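Local coordinates for exotoxin 6 (PDB 4ZYS), which probably acts as a secreted superantigen-like exotoxin of Staphylococcus aureus, perhaps recognising sugars on host molecules during immune evasion, at residues H15-P20 and E132-L137; K25-Y30 and I69-L74; V90-S95 and K125-L130. All coordinates share one frame; numbering follows the deposited sequence.

Contact 1 of 3, residues H15-P20 and E132-L137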
loop_
_atom_site.group_PDB
_atom_site.type_symbol
_atom_site.label_atom_id
_atom_site.label_comp_id
_atom_site.label_asym_id
_atom_site.label_seq_id
_atom_site.Cartn_x
_atom_site.Cartn_y
_atom_site.Cartn_z
ATOM N N HIS A 15 10.699 -7.033 8.868
ATOM C CA HIS A 15 9.814 -8.188 8.968
ATOM C C HIS A 15 8.434 -7.874 8.343
ATOM O O HIS A 15 7.956 -8.613 7.472
ATOM C CB HIS A 15 9.675 -8.641 10.438
ATOM C CG HIS A 15 8.722 -9.779 10.600
ATOM N ND1 HIS A 15 9.094 -11.091 10.284
ATOM C CD2 HIS A 15 7.410 -9.764 10.943
ATOM C CE1 HIS A 15 8.013 -11.829 10.504
ATOM N NE2 HIS A 15 6.973 -11.076 10.897
ATOM N N TYR A 16 7.833 -6.743 8.747
ATOM C CA TYR A 16 6.528 -6.314 8.255
ATOM C C TYR A 16 6.549 -6.119 6.738
ATOM O O TYR A 16 5.696 -6.684 6.038
ATOM C CB TYR A 16 6.082 -5.018 8.975
ATOM C CG TYR A 16 4.718 -4.535 8.550
ATOM C CD1 TYR A 16 3.564 -5.104 9.072
ATOM C CD2 TYR A 16 4.579 -3.533 7.595
ATOM C CE1 TYR A 16 2.306 -4.681 8.667
ATOM C CE2 TYR A 16 3.324 -3.095 7.187
ATOM C CZ TYR A 16 2.191 -3.680 7.717
ATOM O OH TYR A 16 0.951 -3.261 7.318
ATOM N N TYR A 17 7.546 -5.358 6.218
ATOM C CA TYR A 17 7.622 -5.048 4.798
ATOM C C TYR A 17 8.188 -6.201 3.941
ATOM O O TYR A 17 8.119 -6.100 2.721
ATOM C CB TYR A 17 8.354 -3.726 4.570
ATOM C CG TYR A 17 7.418 -2.582 4.916
ATOM C CD1 TYR A 17 6.305 -2.306 4.125
ATOM C CD2 TYR A 17 7.537 -1.899 6.129
ATOM C CE1 TYR A 17 5.394 -1.320 4.478
ATOM C CE2 TYR A 17 6.637 -0.899 6.484
ATOM C CZ TYR A 17 5.577 -0.600 5.647
ATOM O OH TYR A 17 4.668 0.378 5.989
ATOM N N ASN A 18 8.579 -7.341 4.547
ATOM C CA ASN A 18 8.984 -8.544 3.804
ATOM C C ASN A 18 7.840 -9.595 3.785
ATOM O O ASN A 18 8.010 -10.658 3.193
ATOM C CB ASN A 18 10.271 -9.167 4.385
ATOM C CG ASN A 18 11.544 -8.481 3.915
ATOM O OD1 ASN A 18 11.586 -7.823 2.871
ATOM N ND2 ASN A 18 12.613 -8.610 4.679
ATOM N N LYS A 19 6.686 -9.303 4.445
ATOM C CA LYS A 19 5.533 -10.224 4.529
ATOM C C LYS A 19 4.965 -10.529 3.139
ATOM O O LYS A 19 4.832 -9.603 2.340
ATOM C CB LYS A 19 4.420 -9.645 5.420
ATOM C CG LYS A 19 4.702 -9.700 6.904
ATOM C CD LYS A 19 3.648 -8.914 7.665
ATOM C CE LYS A 19 3.580 -9.226 9.144
ATOM N NZ LYS A 19 2.558 -10.260 9.443
ATOM N N PRO A 20 4.650 -11.800 2.807
ATOM C CA PRO A 20 4.086 -12.089 1.472
ATOM C C PRO A 20 2.766 -11.346 1.244
ATOM O O PRO A 20 1.963 -11.183 2.157
ATOM C CB PRO A 20 3.873 -13.607 1.488
ATOM C CG PRO A 20 4.693 -14.117 2.628
ATOM C CD PRO A 20 4.696 -13.016 3.644
ATOM N N GLU A 132 -0.559 -0.152 -1.156
ATOM C CA GLU A 132 0.187 -0.842 -2.227
ATOM C C GLU A 132 1.466 -0.079 -2.602
ATOM O O GLU A 132 2.533 -0.688 -2.704
ATOM C CB GLU A 132 -0.689 -1.031 -3.472
ATOM C CG GLU A 132 0.058 -1.658 -4.639
ATOM C CD GLU A 132 -0.773 -1.948 -5.871
ATOM O OE1 GLU A 132 -2.007 -2.101 -5.729
ATOM O OE2 GLU A 132 -0.193 -2.028 -6.979
ATOM N N LEU A 133 1.356 1.258 -2.801
ATOM C CA LEU A 133 2.514 2.070 -3.161
ATOM C C LEU A 133 3.538 2.033 -2.040
ATOM O O LEU A 133 4.719 1.910 -2.312
ATOM C CB LEU A 133 2.104 3.523 -3.473
ATOM C CG LEU A 133 1.367 3.719 -4.786
ATOM C CD1 LEU A 133 0.484 4.931 -4.736
ATOM C CD2 LEU A 133 2.331 3.769 -5.959
ATOM N N ASP A 134 3.081 2.104 -0.790
ATOM C CA ASP A 134 3.948 2.083 0.394
ATOM C C ASP A 134 4.734 0.770 0.457
ATOM O O ASP A 134 5.961 0.812 0.500
ATOM C CB ASP A 134 3.121 2.294 1.673
ATOM C CG ASP A 134 3.882 2.127 2.967
ATOM O OD1 ASP A 134 4.781 2.956 3.239
ATOM O OD2 ASP A 134 3.527 1.227 3.742
ATOM N N TYR A 135 4.043 -0.370 0.347
ATOM C CA TYR A 135 4.683 -1.667 0.401
ATOM C C TYR A 135 5.677 -1.870 -0.736
ATOM O O TYR A 135 6.800 -2.307 -0.480
ATOM C CB TYR A 135 3.641 -2.801 0.390
ATOM C CG TYR A 135 4.277 -4.168 0.526
ATOM C CD1 TYR A 135 4.744 -4.853 -0.587
ATOM C CD2 TYR A 135 4.385 -4.786 1.763
ATOM C CE1 TYR A 135 5.345 -6.104 -0.469
ATOM C CE2 TYR A 135 4.989 -6.037 1.898
ATOM C CZ TYR A 135 5.460 -6.695 0.774
ATOM O OH TYR A 135 6.055 -7.927 0.867
ATOM N N ARG A 136 5.239 -1.643 -1.986
ATOM C CA ARG A 136 6.058 -1.898 -3.175
ATOM C C ARG A 136 7.283 -0.971 -3.248
ATOM O O ARG A 136 8.344 -1.402 -3.710
ATOM C CB ARG A 136 5.222 -1.789 -4.460
ATOM C CG ARG A 136 4.125 -2.855 -4.587
ATOM C CD ARG A 136 4.723 -4.259 -4.750
ATOM N NE ARG A 136 3.701 -5.257 -5.049
ATOM C CZ ARG A 136 3.855 -6.559 -4.858
ATOM N NH1 ARG A 136 4.971 -7.033 -4.314
ATOM N NH2 ARG A 136 2.889 -7.394 -5.179
ATOM N N LEU A 137 7.161 0.271 -2.777
ATOM C CA LEU A 137 8.315 1.168 -2.821
ATOM C C LEU A 137 9.332 0.788 -1.714
ATOM O O LEU A 137 10.537 0.780 -1.957
ATOM C CB LEU A 137 7.882 2.636 -2.732
ATOM C CG LEU A 137 7.115 3.169 -3.979
ATOM C CD1 LEU A 137 6.352 4.437 -3.650
ATOM C CD2 LEU A 137 8.022 3.347 -5.172
#

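Contact 2 of 3, residues K25-Y30 and I69-L74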
loop_
_atom_site.group_PDB
_atom_site.type_symbol
_atom_site.label_atom_id
_atom_site.label_comp_id
_atom_site.label_asym_id
_atom_site.label_seq_id
_atom_site.Cartn_x
_atom_site.Cartn_y
_atom_site.Cartn_z
ATOM N N LYS A 25 -7.309 -8.652 -8.688
ATOM C CA LYS A 25 -8.120 -7.620 -9.327
ATOM C C LYS A 25 -9.468 -8.149 -9.801
ATOM O O LYS A 25 -9.553 -9.275 -10.298
ATOM C CB LYS A 25 -7.360 -7.004 -10.516
ATOM C CG LYS A 25 -6.055 -6.327 -10.081
ATOM C CD LYS A 25 -5.237 -5.794 -11.227
ATOM C CE LYS A 25 -3.956 -5.203 -10.680
ATOM N NZ LYS A 25 -3.129 -4.531 -11.716
ATOM N N ASN A 26 -10.514 -7.305 -9.680
ATOM C CA ASN A 26 -11.887 -7.559 -10.125
ATOM C C ASN A 26 -12.456 -8.773 -9.399
ATOM O O ASN A 26 -12.719 -9.818 -10.011
ATOM C CB ASN A 26 -11.914 -7.754 -11.658
ATOM C CG ASN A 26 -13.255 -7.620 -12.309
ATOM O OD1 ASN A 26 -14.205 -7.026 -11.778
ATOM N ND2 ASN A 26 -13.299 -8.067 -13.542
ATOM N N VAL A 27 -12.574 -8.655 -8.077
ATOM C CA VAL A 27 -13.072 -9.753 -7.254
ATOM C C VAL A 27 -14.305 -9.272 -6.490
ATOM O O VAL A 27 -14.726 -8.126 -6.681
ATOM C CB VAL A 27 -11.975 -10.353 -6.312
ATOM C CG1 VAL A 27 -10.841 -10.978 -7.123
ATOM C CG2 VAL A 27 -11.433 -9.310 -5.325
ATOM N N THR A 28 -14.910 -10.168 -5.676
ATOM C CA THR A 28 -16.071 -9.874 -4.848
ATOM C C THR A 28 -15.709 -9.841 -3.367
ATOM O O THR A 28 -15.068 -10.759 -2.838
ATOM C CB THR A 28 -17.195 -10.883 -5.076
ATOM O OG1 THR A 28 -17.571 -10.852 -6.451
ATOM C CG2 THR A 28 -18.413 -10.606 -4.207
ATOM N N GLY A 29 -16.195 -8.796 -2.718
ATOM C CA GLY A 29 -16.115 -8.603 -1.284
ATOM C C GLY A 29 -17.484 -8.244 -0.735
ATOM O O GLY A 29 -18.284 -7.598 -1.417
ATOM N N TYR A 30 -17.784 -8.696 0.479
ATOM C CA TYR A 30 -19.033 -8.393 1.174
ATOM C C TYR A 30 -18.716 -7.463 2.309
ATOM O O TYR A 30 -18.026 -7.831 3.240
ATOM C CB TYR A 30 -19.742 -9.674 1.662
ATOM C CG TYR A 30 -20.446 -10.409 0.542
ATOM C CD1 TYR A 30 -19.737 -11.227 -0.334
ATOM C CD2 TYR A 30 -21.811 -10.252 0.325
ATOM C CE1 TYR A 30 -20.378 -11.917 -1.362
ATOM C CE2 TYR A 30 -22.459 -10.921 -0.715
ATOM C CZ TYR A 30 -21.738 -11.760 -1.553
ATOM O OH TYR A 30 -22.350 -12.445 -2.585
ATOM N N ILE A 69 -13.992 -4.789 -7.266
ATOM C CA ILE A 69 -12.918 -4.317 -6.411
ATOM C C ILE A 69 -11.619 -5.018 -6.702
ATOM O O ILE A 69 -11.598 -6.121 -7.261
ATOM C CB ILE A 69 -13.298 -4.456 -4.886
ATOM C CG1 ILE A 69 -13.682 -5.899 -4.488
ATOM C CG2 ILE A 69 -14.381 -3.473 -4.482
ATOM C CD1 ILE A 69 -13.367 -6.301 -3.031
ATOM N N ASP A 70 -10.522 -4.357 -6.315
ATOM C CA ASP A 70 -9.175 -4.917 -6.323
ATOM C C ASP A 70 -8.733 -4.971 -4.894
ATOM O O ASP A 70 -9.114 -4.107 -4.103
ATOM C CB ASP A 70 -8.191 -4.099 -7.179
ATOM C CG ASP A 70 -8.541 -4.034 -8.651
ATOM O OD1 ASP A 70 -9.429 -4.811 -9.090
ATOM O OD2 ASP A 70 -7.959 -3.185 -9.359
ATOM N N VAL A 71 -7.950 -5.990 -4.529
ATOM C CA VAL A 71 -7.493 -6.103 -3.152
ATOM C C VAL A 71 -5.991 -6.287 -3.139
ATOM O O VAL A 71 -5.424 -6.910 -4.036
ATOM C CB VAL A 71 -8.236 -7.203 -2.317
ATOM C CG1 VAL A 71 -9.742 -6.947 -2.289
ATOM C CG2 VAL A 71 -7.938 -8.616 -2.828
ATOM N N PHE A 72 -5.354 -5.661 -2.133
ATOM C CA PHE A 72 -3.940 -5.743 -1.792
ATOM C C PHE A 72 -3.926 -6.148 -0.330
ATOM O O PHE A 72 -4.199 -5.310 0.533
ATOM C CB PHE A 72 -3.224 -4.408 -2.062
ATOM C CG PHE A 72 -1.724 -4.511 -1.935
ATOM C CD1 PHE A 72 -1.099 -4.324 -0.704
ATOM C CD2 PHE A 72 -0.934 -4.810 -3.046
ATOM C CE1 PHE A 72 0.289 -4.453 -0.573
ATOM C CE2 PHE A 72 0.463 -4.904 -2.926
ATOM C CZ PHE A 72 1.069 -4.706 -1.689
ATOM N N ILE A 73 -3.728 -7.451 -0.059
ATOM C CA ILE A 73 -3.832 -8.049 1.274
ATOM C C ILE A 73 -2.456 -8.425 1.836
ATOM O O ILE A 73 -1.687 -9.177 1.234
ATOM C CB ILE A 73 -4.802 -9.293 1.228
ATOM C CG1 ILE A 73 -6.252 -8.876 0.830
ATOM C CG2 ILE A 73 -4.788 -10.158 2.525
ATOM C CD1 ILE A 73 -7.087 -10.012 0.241
ATOM N N LEU A 74 -2.204 -7.933 3.033
ATOM C CA LEU A 74 -1.041 -8.204 3.862
ATOM C C LEU A 74 -1.565 -8.649 5.245
ATOM O O LEU A 74 -2.276 -7.903 5.911
ATOM C CB LEU A 74 -0.140 -6.948 3.938
ATOM C CG LEU A 74 1.193 -7.073 4.691
ATOM C CD1 LEU A 74 2.132 -6.001 4.236
ATOM C CD2 LEU A 74 0.989 -6.891 6.193
#

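Contact 3 of 3, residues V90-S95 and K125-L130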
loop_
_atom_site.group_PDB
_atom_site.type_symbol
_atom_site.label_atom_id
_atom_site.label_comp_id
_atom_site.label_asym_id
_atom_site.label_seq_id
_atom_site.Cartn_x
_atom_site.Cartn_y
_atom_site.Cartn_z
ATOM N N VAL A 90 -8.161 -1.747 -0.409
ATOM C CA VAL A 90 -9.360 -2.089 -1.187
ATOM C C VAL A 90 -9.675 -0.894 -2.035
ATOM O O VAL A 90 -9.896 0.210 -1.526
ATOM C CB VAL A 90 -10.587 -2.581 -0.364
ATOM C CG1 VAL A 90 -11.685 -3.108 -1.298
ATOM C CG2 VAL A 90 -10.166 -3.678 0.629
ATOM N N THR A 91 -9.614 -1.104 -3.340
ATOM C CA THR A 91 -9.811 -0.070 -4.360
ATOM C C THR A 91 -10.852 -0.536 -5.408
ATOM O O THR A 91 -11.254 -1.700 -5.406
ATOM C CB THR A 91 -8.439 0.247 -5.036
ATOM O OG1 THR A 91 -7.862 -0.957 -5.537
ATOM C CG2 THR A 91 -7.438 0.932 -4.105
ATOM N N LYS A 92 -11.284 0.393 -6.286
ATOM C CA LYS A 92 -12.193 0.115 -7.391
ATOM C C LYS A 92 -11.360 -0.470 -8.523
ATOM O O LYS A 92 -10.256 0.003 -8.785
ATOM C CB LYS A 92 -12.941 1.388 -7.863
ATOM C CG LYS A 92 -13.757 2.122 -6.779
ATOM C CD LYS A 92 -15.069 1.404 -6.365
ATOM C CE LYS A 92 -15.686 1.999 -5.117
ATOM N NZ LYS A 92 -17.136 1.693 -5.000
ATOM N N THR A 93 -11.878 -1.504 -9.181
ATOM C CA THR A 93 -11.193 -2.136 -10.282
ATOM C C THR A 93 -11.171 -1.191 -11.506
ATOM O O THR A 93 -12.002 -0.279 -11.592
ATOM C CB THR A 93 -11.848 -3.481 -10.607
ATOM O OG1 THR A 93 -10.889 -4.260 -11.312
ATOM C CG2 THR A 93 -13.131 -3.344 -11.446
ATOM N N ASN A 94 -10.250 -1.439 -12.463
ATOM C CA ASN A 94 -10.162 -0.646 -13.687
ATOM C C ASN A 94 -11.387 -0.849 -14.559
ATOM O O ASN A 94 -11.953 -1.949 -14.611
ATOM C CB ASN A 94 -8.892 -0.991 -14.495
ATOM C CG ASN A 94 -7.591 -0.416 -13.949
ATOM O OD1 ASN A 94 -7.527 0.155 -12.852
ATOM N ND2 ASN A 94 -6.524 -0.496 -14.739
ATOM N N SER A 95 -11.764 0.217 -15.295
ATOM C CA SER A 95 -12.842 0.168 -16.268
ATOM C C SER A 95 -12.325 -0.608 -17.477
ATOM O O SER A 95 -11.120 -0.782 -17.611
ATOM C CB SER A 95 -13.290 1.580 -16.627
ATOM O OG SER A 95 -12.177 2.435 -16.819
ATOM N N LYS A 125 -2.914 0.453 -12.208
ATOM C CA LYS A 125 -4.215 0.753 -11.650
ATOM C C LYS A 125 -4.632 2.215 -11.688
ATOM O O LYS A 125 -3.845 3.112 -11.392
ATOM C CB LYS A 125 -4.267 0.240 -10.210
ATOM C CG LYS A 125 -4.555 -1.269 -10.167
ATOM C CD LYS A 125 -4.445 -1.926 -8.761
ATOM C CE LYS A 125 -5.264 -1.282 -7.655
ATOM N NZ LYS A 125 -6.703 -1.093 -8.037
ATOM N N GLU A 126 -5.919 2.438 -12.002
ATOM C CA GLU A 126 -6.532 3.780 -11.985
ATOM C C GLU A 126 -6.725 4.244 -10.545
ATOM O O GLU A 126 -6.524 5.408 -10.212
ATOM C CB GLU A 126 -7.902 3.752 -12.661
ATOM C CG GLU A 126 -7.873 3.551 -14.154
ATOM C CD GLU A 126 -9.289 3.609 -14.681
ATOM O OE1 GLU A 126 -9.844 4.728 -14.764
ATOM O OE2 GLU A 126 -9.881 2.530 -14.905
ATOM N N ASP A 127 -7.170 3.327 -9.708
ATOM C CA ASP A 127 -7.410 3.584 -8.305
ATOM C C ASP A 127 -6.391 2.750 -7.524
ATOM O O ASP A 127 -6.575 1.553 -7.403
ATOM C CB ASP A 127 -8.868 3.222 -7.970
ATOM C CG ASP A 127 -9.296 3.676 -6.591
ATOM O OD1 ASP A 127 -8.765 4.686 -6.116
ATOM O OD2 ASP A 127 -10.163 3.003 -5.984
ATOM N N ILE A 128 -5.278 3.350 -7.086
ATOM C CA ILE A 128 -4.215 2.634 -6.378
ATOM C C ILE A 128 -4.129 3.139 -4.903
ATOM O O ILE A 128 -4.129 4.341 -4.656
ATOM C CB ILE A 128 -2.865 2.733 -7.156
ATOM C CG1 ILE A 128 -1.761 1.818 -6.536
ATOM C CG2 ILE A 128 -2.368 4.193 -7.329
ATOM C CD1 ILE A 128 -0.676 1.361 -7.523
ATOM N N SER A 129 -4.100 2.212 -3.935
ATOM C CA SER A 129 -4.038 2.572 -2.526
ATOM C C SER A 129 -2.630 2.958 -2.097
ATOM O O SER A 129 -1.646 2.439 -2.634
ATOM C CB SER A 129 -4.541 1.430 -1.646
ATOM O OG SER A 129 -3.684 0.305 -1.714
ATOM N N LEU A 130 -2.539 3.809 -1.064
ATOM C CA LEU A 130 -1.270 4.157 -0.470
ATOM C C LEU A 130 -0.651 2.929 0.138
ATOM O O LEU A 130 0.572 2.838 0.135
ATOM C CB LEU A 130 -1.423 5.270 0.573
ATOM C CG LEU A 130 -1.698 6.660 0.002
ATOM C CD1 LEU A 130 -1.881 7.641 1.102
ATOM C CD2 LEU A 130 -0.570 7.127 -0.903
HETATM O O HOH W 1 -8.094 0.751 -10.280
HETATM O O HOH W 2 -12.478 5.127 -15.396
#

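Contact 1 of 3, residues H15-P20 and E132-L137
Y16 meets Y135 through its backbone: the Y16 carbonyl oxygen lies at the edge of the Y135 ring, 4.2 Å from CE2. Its phenol turns elsewhere, bonding to E76 and taking K174 against the ring in a cation-pi contact. One residue on, Y17 OH donates to the syn lone pair of D134 OD2 at 2.7 Å. Ring and carboxylate stand nearly perpendicular, 81° apart. D134 places its carboxylate there by holding CG anti to the backbone N (chi1 173°), and R138 forms a salt bridge with its other oxygen. Y17 OH also bonds to L175 N. The Y17 and Y135 side chains run antiparallel alongside one another, CD1 of Y17 being 3.9 Å from CD2 of Y135, while Y16 CD2 lies over the centre of the Y17 ring. The Y17 carbonyl oxygen sits 3.2 Å from Y135 CE2, approaching obliquely. Beyond the helix end, Y135 OH lies 2.5 Å from K19 O, a weak, unsettled bond, since its proton has another acceptor in reach; K19 NZ bonds to the R75 and G77 carbonyls. The N-terminal helix thus packs on helix 130-145, the long helix of the beta-grasp domain, as in the two-domain architecture of staphylococcal superantigens and their relatives.

Contact 2 of 3, residues K25-Y30 and I69-L74
Two side-chain torsions shape this crossing: D70 carries CG anti to its carbonyl carbon (chi1 -63°), which brings OD1 to the amide of N26, and I69 tucks CG1 between its backbone N and carbonyl carbon (chi1 56°), which aims CD1 at G29. The N26 N to D70 OD1 bond is 2.8 Å long, and the N-H meets the oxygen almost end-on. N26 has a left-handed backbone conformation at the corner where the chain changes direction, so the carboxylate grips the turn itself. Next to it, V27 N donates to I69 O at 2.8 Å, nearly straight and in the carbonyl plane. The return bond of this antiparallel hydrogen-bonded pair, I69 N to V27 O, is weak at 3.5 Å. The strands then diverge, with 83° between their directions. Such a corner is consistent with the sharply bent first strand of an OB-fold barrel: strand 21-24 pairs with 69-74 on one side of the bend, and strand 27-34 runs on to pair with 37-44. In the angle, V27 CG2 rests 4.2 Å from both I69 CG1 and V71 CG1, the V27 and I69 side chains crossing at about a right angle. I69 CD1 reaches 3.8 Å from G29 N, lying against backbone where G29 has no side chain. On the other face, the extended K25 chain crosses D70 at a slant, K25 CB passing 3.3 Å from D70 OD1. Their charged ends do not meet, since K25 NZ stays 5.5 Å from D70 OD2. D70 OD1, besides N26 N, bonds to T93 OG1, and OD2 forms a salt bridge with K125.

Contact 3 of 3, residues V90-S95 and K125-L130
E126 OE2 accepts twice from S95, from its backbone N and from its hydroxyl, each at 3.0 Å. The amide meets the oxygen almost end-on, whereas OG comes from the syn side, somewhat out of the carboxylate plane. This grip belongs to the junction of the two domains typical of superantigen-like toxins, where the end of an OB-fold strand, 84-92, runs beside a short beta-grasp strand, 127-129. The two are nearly antiparallel, at 169°, but belong to different sheets, and every direct hydrogen bond between the segments uses a side chain. E126 N in turn donates to N94 OD1 at 2.9 Å. The bond is almost straight, although the donor is tilted from the plane of the N94 side-chain amide; N94 ND2 is held by the carbonyls of F98 and Y124. E126 OE1 pairs with R187 and takes a bond from a water that also bonds to S95 OG. Deeper in, the K125 chain folds back at its last two torsions (chi3 53°, chi4 51°), bringing NZ round to its own segment. There it donates to D127 O at 2.7 Å and crosses to T91 OG1 at 2.8 Å, with D70 completing a salt bridge. A buried lysine held in this way is probably kept protonated. K92 N donates to the anti lone pair of D127 OD2 at 2.9 Å, while K60 and S183 bind the same carboxylate. A second water accepts from D127 N at 2.8 Å and has K92 O and N94 OD1 within donating reach, more acceptors than it has protons once its surroundings are counted. At the far end, T91 CG2 packs 3.8 Å from CB of S129, whose OG caps helix 130-145 at E132 N.

Contacts 2 and 3 lie closest, their centres about 10 Å apart, and strands 69-74 and 84-92 are neighbours in one sheet. D70 joins them: OD1 lies 2.7 Å from T93 OG1, a probable hydrogen bond, and OD2 forms a salt bridge of 2.8 Å with K125 NZ. Contact 1 is about 17 Å from each, centre to centre. It meets contact 2 through L74, whose CD1 lies 3.6 Å from Y135 CD2, and through F72 against E132. It meets contact 3 where L133 CD1 packs 3.9 Å from I128 CG2, strand 127-129 leading into helix 130-145. Contact 3, and probably contact 1 through the N-terminal helix, joins the two domains, whereas contact 2 lies within the OB-fold domain.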